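Local coordinates for sugar ABC transporter substrate-binding protein, BlMnBP1 (Bifidobacterium animalis subsp. lactis ATCC 27673, PDB 6I5R) that probably captures manno-oligosaccharides such as mannobiose outside the cell and delivers them to an ABC transporter for uptake, at residues I143-G147 / G349-N353; I152-K156 / M272-E276; V395-L401 / K435-V440; K410-I414 / I428-W432. All blocks are in the same frame, centred on the assembly; numbering follows the deposited sequence.

In the fold
Interactions 1 and 2 sit at different points of strand 139-155, their centres about 24 Å apart. The bound mannobiose lies nearer the first: the side chain of Asn-145 is about 5 Å from a mannose unit, that of Val-153 in interaction 2 about 11 Å, and that of Ile-411 in interaction 4 about 13 Å. Interactions 3 and 4 share helix 425-443, with centres about 13 Å apart, and join directly where Leu-401 O probably accepts a hydrogen bond from Lys-410 NZ at 2.8 Å. This helical pair lies across the chain's centre from interaction 1, about 32 Å (interaction 3) and 33 Å (interaction 4) away between centres.

Interaction 1: residues I143-G147 / G349-N353; sequences IANNG and GFAKN
Asn-146 and Ala-351 meet through their beta carbons, CB to CB at 3.6 Å, and this is the tight point of a small contact that buries 170 Å² in all. The backbones come close here too, with the CA atoms of the same two residues 5.2 Å apart. Beside it, the ring of Phe-350 leans obliquely against the turn: its CD1 lies 3.5 Å from Asn-145 O. The same ring reaches the Asn-145 side chain more distantly, CE1 to CB at 4.1 Å. With CG opposite the backbone N (chi1 178°), the phenyl group reaches from the first turn of helix 350-353 to the turn at 145-146, and the ring also touches Met-344 of helix 331-346. The amide plane of Asn-146 stands 63° from that of the ring, so the two groups do not stack.

The turn interrupts strand 139-155, which pairs with strand 314-325 in the mixed sheet of this solute-binding protein, close to the sugar pocket. Asn-145 fastens the two together: ND2 bonds to Asp-320 OD2, and OD1 accepts from the backbone N of Tyr-321, both partners being pocket residues. Asn-145 OD1 also takes the next backbone N-H, that of Asn-146 N, at 2.7 Å; the 132° angle and a donor lying above the carbonyl plane make this a bent local bond.

Away from the buried turn the packing gives way to solvent. Ala-351 is already partly exposed, and Lys-352, the next residue, is exposed and its CB points away from the turn.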
loop_
_atom_site.group_PDB
_atom_site.type_symbol
_atom_site.label_atom_id
_atom_site.label_comp_id
_atom_site.label_asym_id
_atom_site.label_seq_id
_atom_site.Cartn_x
_atom_site.Cartn_y
_atom_site.Cartn_z
ATOM N N ILE A 143 0.304 -4.175 -12.962
ATOM C CA ILE A 143 1.344 -3.154 -12.996
ATOM C C ILE A 143 1.030 -2.130 -11.909
ATOM O O ILE A 143 -0.092 -1.623 -11.835
ATOM C CB ILE A 143 1.421 -2.466 -14.371
ATOM C CG1 ILE A 143 1.617 -3.515 -15.479
ATOM C CG2 ILE A 143 2.518 -1.409 -14.388
ATOM C CD1 ILE A 143 1.891 -2.926 -16.866
ATOM N N ALA A 144 2.025 -1.799 -11.091
ATOM C CA ALA A 144 1.779 -0.906 -9.972
ATOM C C ALA A 144 1.459 0.501 -10.459
ATOM O O ALA A 144 1.985 0.961 -11.471
ATOM C CB ALA A 144 2.998 -0.877 -9.046
ATOM N N ASN A 145 0.570 1.181 -9.721
ATOM C CA ASN A 145 0.216 2.558 -10.069
ATOM C C ASN A 145 1.379 3.504 -9.759
ATOM O O ASN A 145 1.619 4.477 -10.491
ATOM C CB ASN A 145 -1.070 2.984 -9.336
ATOM C CG ASN A 145 -0.984 2.831 -7.807
ATOM O OD1 ASN A 145 0.007 2.368 -7.270
ATOM N ND2 ASN A 145 -2.054 3.237 -7.110
ATOM N N ASN A 146 2.087 3.246 -8.660
ATOM C CA ASN A 146 3.362 3.866 -8.348
ATOM C C ASN A 146 3.982 3.132 -7.173
ATOM O O ASN A 146 3.301 2.427 -6.424
ATOM C CB ASN A 146 3.240 5.367 -8.055
ATOM C CG ASN A 146 2.256 5.696 -6.933
ATOM O OD1 ASN A 146 1.518 4.854 -6.465
ATOM N ND2 ASN A 146 2.226 6.957 -6.539
ATOM N N GLY A 147 5.302 3.278 -7.051
ATOM C CA GLY A 147 6.031 2.644 -5.972
ATOM C C GLY A 147 5.943 3.523 -4.741
ATOM O O GLY A 147 6.169 4.733 -4.807
ATOM N N GLY A 349 2.381 10.821 -15.776
ATOM C CA GLY A 349 2.876 11.579 -14.644
ATOM C C GLY A 349 2.206 11.265 -13.317
ATOM O O GLY A 349 2.470 11.963 -12.329
ATOM N N PHE A 350 1.335 10.251 -13.261
ATOM C CA PHE A 350 0.635 9.939 -12.015
ATOM C C PHE A 350 1.611 9.779 -10.845
ATOM O O PHE A 350 1.424 10.368 -9.778
ATOM C CB PHE A 350 -0.223 8.673 -12.200
ATOM C CG PHE A 350 -0.949 8.255 -10.964
ATOM C CD1 PHE A 350 -0.369 7.369 -10.035
ATOM C CD2 PHE A 350 -2.195 8.753 -10.690
ATOM C CE1 PHE A 350 -1.032 7.017 -8.874
ATOM C CE2 PHE A 350 -2.855 8.388 -9.514
ATOM C CZ PHE A 350 -2.262 7.510 -8.617
ATOM N N ALA A 351 2.670 8.995 -11.030
ATOM C CA ALA A 351 3.598 8.776 -9.934
ATOM C C ALA A 351 4.271 10.076 -9.492
ATOM O O ALA A 351 4.380 10.341 -8.282
ATOM C CB ALA A 351 4.625 7.719 -10.346
ATOM N N LYS A 352 4.731 10.900 -10.443
ATOM C CA LYS A 352 5.350 12.175 -10.079
ATOM C C LYS A 352 4.381 13.066 -9.301
ATOM O O LYS A 352 4.806 13.840 -8.436
ATOM C CB LYS A 352 5.875 12.864 -11.352
ATOM C CG LYS A 352 6.493 14.223 -11.168
ATOM C CD LYS A 352 7.197 14.713 -12.466
ATOM C CE LYS A 352 6.215 15.043 -13.584
ATOM N NZ LYS A 352 5.545 16.375 -13.317
ATOM N N ASN A 353 3.081 12.913 -9.537
ATOM C CA ASN A 353 2.103 13.852 -8.980
ATOM C C ASN A 353 1.563 13.433 -7.632
ATOM O O ASN A 353 1.279 14.283 -6.775
ATOM C CB ASN A 353 0.991 14.034 -10.003
ATOM C CG ASN A 353 1.469 14.778 -11.184
ATOM O OD1 ASN A 353 2.422 15.546 -11.059
ATOM N ND2 ASN A 353 0.860 14.558 -12.346
#

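Interaction 2: residues I152-K156 / M272-E276; sequences IVYNK and MNNGE
Asn-155 turns its amide so that Met-272 O, at the end of helix 265-273, lies in the amide plane, and ND2 donates to it at 2.8 Å. The bond is fairly straight at the hydrogen (159°), and ND2 meets the carbonyl head-on (177°). CG stands opposite the backbone N (chi1 -177°), and that carries the amide from the strand across to the helix. Gly-275 CA lies 3.3 Å from the same ND2. A water links ND2, at 3.0 Å, onward to Asn-273 O.

Met-272 meets the strand differently. Its chain bends at both chi2 and chi3, folding the thioether back so that SD comes 4.0 Å from Asn-155 CB and CE slips in beside Val-153. There CE touches Val-153 CG1 at 3.8 Å, the two side chains crossing at a slant. Ile-300 and Met-290 also touch both of these side chains.

Met-272 O is gripped twice, since Gly-275 N also donates to it at 3.1 Å. This turn-back, with Gly-275 at positive phi, is the Schellman motif that ends helix 265-273. At the other end of the amide, Asn-155 OD1 accepts from Val-158 N, making Asn-155 the N-cap of helix 156-162: one side chain joins a helix start to a Schellman-type helix end.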
loop_
_atom_site.group_PDB
_atom_site.type_symbol
_atom_site.label_atom_id
_atom_site.label_comp_id
_atom_site.label_asym_id
_atom_site.label_seq_id
_atom_site.Cartn_x
_atom_site.Cartn_y
_atom_site.Cartn_z
ATOM N N ILE A 152 5.996 6.956 8.283
ATOM C CA ILE A 152 5.081 7.689 9.143
ATOM C C ILE A 152 4.992 9.123 8.656
ATOM O O ILE A 152 6.012 9.795 8.489
ATOM C CB ILE A 152 5.498 7.631 10.625
ATOM C CG1 ILE A 152 5.456 6.159 11.095
ATOM C CG2 ILE A 152 4.575 8.517 11.453
ATOM C CD1 ILE A 152 5.713 5.957 12.574
ATOM N N VAL A 153 3.773 9.586 8.439
ATOM C CA VAL A 153 3.539 10.995 8.159
ATOM C C VAL A 153 3.452 11.739 9.480
ATOM O O VAL A 153 2.745 11.307 10.395
ATOM C CB VAL A 153 2.249 11.194 7.338
ATOM C CG1 VAL A 153 2.045 12.691 6.978
ATOM C CG2 VAL A 153 2.270 10.362 6.112
ATOM N N TYR A 154 4.143 12.880 9.574
ATOM C CA TYR A 154 4.255 13.557 10.855
ATOM C C TYR A 154 4.277 15.054 10.625
ATOM O O TYR A 154 4.561 15.536 9.527
ATOM C CB TYR A 154 5.490 13.075 11.629
ATOM C CG TYR A 154 6.828 13.616 11.192
ATOM C CD1 TYR A 154 7.503 13.083 10.104
ATOM C CD2 TYR A 154 7.439 14.617 11.913
ATOM C CE1 TYR A 154 8.741 13.565 9.738
ATOM C CE2 TYR A 154 8.658 15.103 11.565
ATOM C CZ TYR A 154 9.309 14.606 10.478
ATOM O OH TYR A 154 10.562 15.149 10.173
ATOM N N ASN A 155 3.889 15.778 11.654
ATOM C CA ASN A 155 3.855 17.233 11.597
ATOM C C ASN A 155 5.108 17.773 12.284
ATOM O O ASN A 155 5.259 17.641 13.502
ATOM C CB ASN A 155 2.589 17.778 12.247
ATOM C CG ASN A 155 2.495 19.289 12.125
ATOM O OD1 ASN A 155 3.398 19.993 12.555
ATOM N ND2 ASN A 155 1.415 19.790 11.507
ATOM N N LYS A 156 5.976 18.410 11.493
ATOM C CA LYS A 156 7.253 18.922 11.987
ATOM C C LYS A 156 7.082 20.029 13.013
ATOM O O LYS A 156 7.921 20.167 13.907
ATOM C CB LYS A 156 8.067 19.451 10.819
ATOM C CG LYS A 156 8.230 18.463 9.705
ATOM C CD LYS A 156 8.760 19.128 8.431
ATOM C CE LYS A 156 9.500 18.148 7.559
ATOM N NZ LYS A 156 10.414 18.845 6.571
ATOM N N MET A 272 -3.956 16.968 10.380
ATOM C CA MET A 272 -2.505 16.822 10.278
ATOM C C MET A 272 -1.873 18.116 9.777
ATOM O O MET A 272 -0.886 18.612 10.343
ATOM C CB MET A 272 -2.172 15.655 9.342
ATOM C CG MET A 272 -0.756 15.662 8.752
ATOM S SD MET A 272 0.466 15.253 9.990
ATOM C CE MET A 272 0.104 13.515 10.137
ATOM N N ASN A 273 -2.432 18.677 8.700
ATOM C CA ASN A 273 -1.880 19.885 8.099
ATOM C C ASN A 273 -1.858 21.023 9.105
ATOM O O ASN A 273 -0.935 21.849 9.114
ATOM C CB ASN A 273 -2.718 20.269 6.876
ATOM C CG ASN A 273 -2.072 21.353 6.033
ATOM O OD1 ASN A 273 -2.227 22.555 6.310
ATOM N ND2 ASN A 273 -1.338 20.940 5.003
ATOM N N ASN A 274 -2.853 21.079 9.969
ATOM C CA ASN A 274 -2.996 22.202 10.884
ATOM C C ASN A 274 -2.405 21.917 12.252
ATOM O O ASN A 274 -2.543 22.750 13.162
ATOM C CB ASN A 274 -4.459 22.588 11.002
ATOM C CG ASN A 274 -5.006 23.208 9.692
ATOM O OD1 ASN A 274 -4.358 24.066 9.055
ATOM N ND2 ASN A 274 -6.166 22.742 9.275
ATOM N N GLY A 275 -1.771 20.758 12.423
ATOM C CA GLY A 275 -1.071 20.446 13.654
ATOM C C GLY A 275 -1.931 19.949 14.796
ATOM O O GLY A 275 -1.522 20.087 15.948
ATOM N N GLU A 276 -3.122 19.399 14.510
ATOM C CA GLU A 276 -4.010 18.792 15.495
ATOM C C GLU A 276 -3.777 17.300 15.616
ATOM O O GLU A 276 -4.274 16.674 16.561
ATOM C CB GLU A 276 -5.477 19.019 15.117
ATOM C CG GLU A 276 -5.832 20.466 14.997
ATOM C CD GLU A 276 -7.275 20.694 14.621
ATOM O OE1 GLU A 276 -8.167 19.908 15.023
ATOM O OE2 GLU A 276 -7.510 21.664 13.885
HETATM O O HOH W 1 0.942 22.692 11.080
#

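Interaction 3: residues V395-L401 / K435-V440; sequences VNSDSEL and KWAKAV
Val-395 sets a single methyl, CG1, almost on the axis of the Trp-436 six-membered ring: 3.5 Å from its centroid and only 12° off the normal, a CH-pi contact aimed almost straight at the ring. CG1 points there because it stands opposite the backbone N (chi1 172°), and the same methyl also meets Ala-439 CB at 3.8 Å.

Other groups surround the indole from different sides. Asn-396 OD1 comes to its edge, in the ring plane, 3.7 Å from CZ3; that oxygen is engaged by Ile-403 N. Leu-401 CD1 approaches obliquely, 3.5 Å from CE3, and Ser-399 OG flanks the same part of the ring. The indole N-H is taken by Leu-222 O, which helps to fix the ring's rotation. Replacing Trp-436 by an alanine is likely to open a gap beside Val-395 and Leu-401 and leave Leu-222 O without its indole donor.

Small side chains let the backbones close in: Ala-439 CB sits 3.5 Å from Ser-399 N. The segment axes pass 8.2 Å apart, running 128° from one another.

Ser-399 OG donates to Asn-396 O and accepts from Leu-401 N at 3.0 Å, the latter an ST turn. It marks the point where helix 391-399 gives way to loop, with Glu-400 at positive phi. The whole is an oblique helix pair, the end of helix 391-399 laid against the C-terminal helix 425-443.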
loop_
_atom_site.group_PDB
_atom_site.type_symbol
_atom_site.label_atom_id
_atom_site.label_comp_id
_atom_site.label_asym_id
_atom_site.label_seq_id
_atom_site.Cartn_x
_atom_site.Cartn_y
_atom_site.Cartn_z
ATOM N N VAL A 395 -1.038 -19.778 2.879
ATOM C CA VAL A 395 -0.984 -19.739 4.334
ATOM C C VAL A 395 -1.865 -18.616 4.846
ATOM O O VAL A 395 -2.512 -18.740 5.893
ATOM C CB VAL A 395 0.472 -19.570 4.807
ATOM C CG1 VAL A 395 0.530 -19.321 6.315
ATOM C CG2 VAL A 395 1.321 -20.788 4.393
ATOM N N ASN A 396 -1.857 -17.487 4.141
ATOM C CA ASN A 396 -2.672 -16.337 4.519
ATOM C C ASN A 396 -4.148 -16.700 4.536
ATOM O O ASN A 396 -4.883 -16.386 5.483
ATOM C CB ASN A 396 -2.447 -15.220 3.521
ATOM C CG ASN A 396 -1.977 -13.975 4.143
ATOM O OD1 ASN A 396 -2.175 -13.753 5.347
ATOM N ND2 ASN A 396 -1.369 -13.117 3.326
ATOM N N SER A 397 -4.610 -17.327 3.458
ATOM C CA SER A 397 -5.995 -17.754 3.380
ATOM C C SER A 397 -6.332 -18.756 4.482
ATOM O O SER A 397 -7.303 -18.573 5.234
ATOM C CB SER A 397 -6.240 -18.335 1.990
ATOM O OG SER A 397 -7.514 -18.916 1.910
ATOM N N ASP A 398 -5.527 -19.806 4.635
ATOM C CA ASP A 398 -5.879 -20.839 5.603
ATOM C C ASP A 398 -5.792 -20.330 7.050
ATOM O O ASP A 398 -6.553 -20.782 7.921
ATOM C CB ASP A 398 -4.978 -22.058 5.386
ATOM C CG ASP A 398 -5.241 -22.781 4.047
ATOM O OD1 ASP A 398 -6.335 -22.593 3.405
ATOM O OD2 ASP A 398 -4.321 -23.555 3.639
ATOM N N SER A 399 -4.888 -19.379 7.328
ATOM C CA SER A 399 -4.768 -18.814 8.657
ATOM C C SER A 399 -5.903 -17.863 8.981
ATOM O O SER A 399 -6.142 -17.590 10.164
ATOM C CB SER A 399 -3.464 -18.039 8.782
ATOM O OG SER A 399 -3.572 -16.816 8.073
ATOM N N GLU A 400 -6.530 -17.293 7.961
ATOM C CA GLU A 400 -7.541 -16.248 8.094
ATOM C C GLU A 400 -6.971 -14.946 8.646
ATOM O O GLU A 400 -7.714 -14.127 9.193
ATOM C CB GLU A 400 -8.717 -16.733 8.962
ATOM C CG GLU A 400 -9.439 -17.969 8.379
ATOM C CD GLU A 400 -10.379 -17.620 7.264
ATOM O OE1 GLU A 400 -11.431 -18.295 7.138
ATOM O OE2 GLU A 400 -10.059 -16.694 6.484
ATOM N N LEU A 401 -5.655 -14.740 8.536
ATOM C CA LEU A 401 -5.028 -13.531 9.055
ATOM C C LEU A 401 -4.878 -12.445 8.007
ATOM O O LEU A 401 -4.780 -11.261 8.361
ATOM C CB LEU A 401 -3.642 -13.846 9.606
ATOM C CG LEU A 401 -3.620 -14.716 10.846
ATOM C CD1 LEU A 401 -2.200 -14.788 11.363
ATOM C CD2 LEU A 401 -4.473 -14.137 11.909
ATOM N N LYS A 435 -2.964 -19.791 14.898
ATOM C CA LYS A 435 -3.667 -19.919 13.629
ATOM C C LYS A 435 -2.686 -19.980 12.471
ATOM O O LYS A 435 -2.868 -20.771 11.536
ATOM C CB LYS A 435 -4.644 -18.760 13.431
ATOM C CG LYS A 435 -5.830 -18.818 14.411
ATOM C CD LYS A 435 -6.842 -17.699 14.252
ATOM C CE LYS A 435 -7.946 -17.828 15.312
ATOM N NZ LYS A 435 -8.863 -16.642 15.321
ATOM N N TRP A 436 -1.644 -19.143 12.505
ATOM C CA TRP A 436 -0.637 -19.177 11.450
ATOM C C TRP A 436 0.124 -20.486 11.472
ATOM O O TRP A 436 0.366 -21.088 10.422
ATOM C CB TRP A 436 0.340 -18.025 11.633
ATOM C CG TRP A 436 1.224 -17.783 10.500
ATOM C CD1 TRP A 436 2.510 -18.212 10.365
ATOM C CD2 TRP A 436 0.939 -16.994 9.353
ATOM N NE1 TRP A 436 3.040 -17.752 9.189
ATOM C CE2 TRP A 436 2.090 -17.001 8.549
ATOM C CE3 TRP A 436 -0.190 -16.307 8.911
ATOM C CZ2 TRP A 436 2.146 -16.352 7.337
ATOM C CZ3 TRP A 436 -0.126 -15.662 7.724
ATOM C CH2 TRP A 436 1.028 -15.695 6.936
ATOM N N ALA A 437 0.474 -20.950 12.669
ATOM C CA ALA A 437 1.271 -22.157 12.802
ATOM C C ALA A 437 0.569 -23.357 12.170
ATOM O O ALA A 437 1.221 -24.176 11.515
ATOM C CB ALA A 437 1.593 -22.388 14.275
ATOM N N LYS A 438 -0.765 -23.444 12.305
ATOM C CA LYS A 438 -1.508 -24.531 11.675
ATOM C C LYS A 438 -1.503 -24.370 10.171
ATOM O O LYS A 438 -1.387 -25.353 9.434
ATOM C CB LYS A 438 -2.942 -24.584 12.210
ATOM C CG LYS A 438 -2.995 -25.260 13.578
ATOM C CD LYS A 438 -4.254 -24.953 14.390
ATOM C CE LYS A 438 -5.501 -25.535 13.780
ATOM N NZ LYS A 438 -6.580 -25.517 14.866
ATOM N N ALA A 439 -1.618 -23.128 9.698
ATOM C CA ALA A 439 -1.662 -22.871 8.269
ATOM C C ALA A 439 -0.312 -23.149 7.614
ATOM O O ALA A 439 -0.252 -23.651 6.483
ATOM C CB ALA A 439 -2.101 -21.429 8.027
ATOM N N VAL A 440 0.775 -22.836 8.314
ATOM C CA VAL A 440 2.115 -23.174 7.841
ATOM C C VAL A 440 2.264 -24.684 7.731
ATOM O O VAL A 440 2.762 -25.204 6.728
ATOM C CB VAL A 440 3.165 -22.558 8.782
ATOM C CG1 VAL A 440 4.570 -23.103 8.535
ATOM C CG2 VAL A 440 3.153 -21.024 8.611
#

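Interaction 4: residues K410-I414 / I428-W432; sequences KIQDI and IMDEW. With ZN (zinc ion), chain E.
Trp-432 bridges two helices whose segment axes stay 11.8 Å apart at closest approach and run nearly antiparallel, at 157°. Its indole is the bump, and the hollow is made by side chains of helix 409-420. Lys-410 lays its aliphatic chain over one face, CD 3.7 Å from the centroid of the six-membered ring. Met-429 CE, from the indole's own helix, covers the opposite face, so the ring is sandwiched. Ile-411 CD1 closes the edge near the ring plane, 3.8 Å from CH2, and Ile-414 CD1 comes in obliquely to that same CH2. Beyond the indole, Ile-414 also fits against Ile-428, CG1 to CG2 at 4.3 Å, filling the space where the helices draw together.

Lys-410 CG lies between its own backbone N and carbonyl carbon (chi1 65°), which lets the chain run across the ring before a bend at chi4 turns NZ aside. NZ makes a salt bridge with Asp-204 and is held by carbonyls including Leu-401 O.

A water lies at the ring edge, accepting from Trp-432 NE1 at 3.0 Å and donating to Asp-413 OD2 at 2.6 Å. A leucine in place of Trp-432 would probably uncover the Lys-410 methylenes, open a gap beside Ile-411 and Ile-414, and leave this bridging water without its indole donor. Close by, Glu-431 OE2 binds a zinc ion at 2.0 Å. Asp-413 and Glu-431 are like-charged neighbours, but Arg-423 salt-bridges both and the zinc adds positive charge, so both carboxylates probably stay ionised at the border of the apolar core.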
loop_
_atom_site.group_PDB
_atom_site.type_symbol
_atom_site.label_atom_id
_atom_site.label_comp_id
_atom_site.label_asym_id
_atom_site.label_seq_id
_atom_site.Cartn_x
_atom_site.Cartn_y
_atom_site.Cartn_z
ATOM N N LYS A 410 -8.331 -7.472 12.182
ATOM C CA LYS A 410 -7.483 -7.959 13.267
ATOM C C LYS A 410 -6.714 -6.812 13.922
ATOM O O LYS A 410 -6.362 -6.878 15.101
ATOM C CB LYS A 410 -6.520 -9.020 12.736
ATOM C CG LYS A 410 -5.503 -8.494 11.710
ATOM C CD LYS A 410 -4.457 -9.550 11.348
ATOM C CE LYS A 410 -3.388 -9.024 10.406
ATOM N NZ LYS A 410 -3.876 -8.664 9.056
ATOM N N ILE A 411 -6.426 -5.766 13.158
ATOM C CA ILE A 411 -5.718 -4.610 13.688
ATOM C C ILE A 411 -6.667 -3.756 14.518
ATOM O O ILE A 411 -6.277 -3.173 15.531
ATOM C CB ILE A 411 -5.114 -3.787 12.529
ATOM C CG1 ILE A 411 -4.307 -4.665 11.600
ATOM C CG2 ILE A 411 -4.256 -2.619 13.035
ATOM C CD1 ILE A 411 -3.145 -5.362 12.249
ATOM N N GLN A 412 -7.923 -3.651 14.080
ATOM C CA GLN A 412 -8.938 -3.018 14.906
ATOM C C GLN A 412 -9.028 -3.718 16.258
ATOM O O GLN A 412 -9.168 -3.062 17.290
ATOM C CB GLN A 412 -10.283 -3.009 14.166
ATOM C CG GLN A 412 -10.294 -2.007 13.017
ATOM C CD GLN A 412 -11.526 -2.079 12.130
ATOM O OE1 GLN A 412 -12.175 -3.122 12.029
ATOM N NE2 GLN A 412 -11.842 -0.957 11.470
ATOM N N ASP A 413 -8.876 -5.049 16.271
ATOM C CA ASP A 413 -8.930 -5.788 17.524
ATOM C C ASP A 413 -7.770 -5.405 18.430
ATOM O O ASP A 413 -7.937 -5.287 19.647
ATOM C CB ASP A 413 -8.926 -7.293 17.251
ATOM C CG ASP A 413 -9.210 -8.110 18.496
ATOM O OD1 ASP A 413 -10.172 -7.749 19.193
ATOM O OD2 ASP A 413 -8.491 -9.126 18.735
ATOM N N ILE A 414 -6.590 -5.162 17.857
ATOM C CA ILE A 414 -5.486 -4.661 18.669
ATOM C C ILE A 414 -5.903 -3.377 19.379
ATOM O O ILE A 414 -5.692 -3.212 20.587
ATOM C CB ILE A 414 -4.224 -4.439 17.815
ATOM C CG1 ILE A 414 -3.710 -5.764 17.262
ATOM C CG2 ILE A 414 -3.139 -3.779 18.665
ATOM C CD1 ILE A 414 -2.536 -5.657 16.320
ATOM N N ILE A 428 -2.461 -11.395 22.172
ATOM C CA ILE A 428 -2.971 -11.238 20.818
ATOM C C ILE A 428 -2.035 -11.911 19.829
ATOM O O ILE A 428 -2.477 -12.649 18.943
ATOM C CB ILE A 428 -3.169 -9.749 20.477
ATOM C CG1 ILE A 428 -4.167 -9.091 21.408
ATOM C CG2 ILE A 428 -3.658 -9.625 19.045
ATOM C CD1 ILE A 428 -4.118 -7.550 21.387
ATOM N N MET A 429 -0.724 -11.690 19.975
ATOM C CA MET A 429 0.207 -12.289 19.038
ATOM C C MET A 429 0.210 -13.807 19.162
ATOM O O MET A 429 0.358 -14.509 18.163
ATOM C CB MET A 429 1.594 -11.719 19.257
ATOM C CG MET A 429 1.667 -10.227 18.969
ATOM S SD MET A 429 1.456 -9.757 17.236
ATOM C CE MET A 429 -0.252 -9.253 17.199
ATOM N N ASP A 430 0.013 -14.327 20.376
ATOM C CA ASP A 430 -0.084 -15.767 20.564
ATOM C C ASP A 430 -1.292 -16.337 19.838
ATOM O O ASP A 430 -1.189 -17.399 19.218
ATOM C CB ASP A 430 -0.147 -16.117 22.057
ATOM C CG ASP A 430 -0.136 -17.609 22.306
ATOM O OD1 ASP A 430 0.741 -18.315 21.748
ATOM O OD2 ASP A 430 -0.994 -18.062 23.078
ATOM N N GLU A 431 -2.442 -15.655 19.899
ATOM C CA GLU A 431 -3.605 -16.116 19.131
ATOM C C GLU A 431 -3.281 -16.200 17.643
ATOM O O GLU A 431 -3.566 -17.209 16.987
ATOM C CB GLU A 431 -4.815 -15.205 19.353
ATOM C CG GLU A 431 -6.117 -15.801 18.784
ATOM C CD GLU A 431 -7.241 -14.788 18.584
ATOM O OE1 GLU A 431 -7.098 -13.560 18.818
ATOM O OE2 GLU A 431 -8.329 -15.232 18.175
ATOM N N TRP A 432 -2.697 -15.141 17.085
ATOM C CA TRP A 432 -2.338 -15.187 15.671
ATOM C C TRP A 432 -1.336 -16.304 15.378
ATOM O O TRP A 432 -1.438 -16.979 14.356
ATOM C CB TRP A 432 -1.758 -13.845 15.214
ATOM C CG TRP A 432 -2.622 -12.628 15.339
ATOM C CD1 TRP A 432 -3.801 -12.495 16.014
ATOM C CD2 TRP A 432 -2.348 -11.340 14.756
ATOM N NE1 TRP A 432 -4.267 -11.209 15.885
ATOM C CE2 TRP A 432 -3.393 -10.479 15.131
ATOM C CE3 TRP A 432 -1.304 -10.836 13.969
ATOM C CZ2 TRP A 432 -3.429 -9.146 14.743
ATOM C CZ3 TRP A 432 -1.340 -9.522 13.582
ATOM C CH2 TRP A 432 -2.392 -8.686 13.965
HETATM ZN ZN ZN E . -9.293 -13.715 17.345
HETATM O O HOH W 2 -6.957 -10.380 17.057
HETATM O O HOH W 3 -10.847 -14.684 16.335
#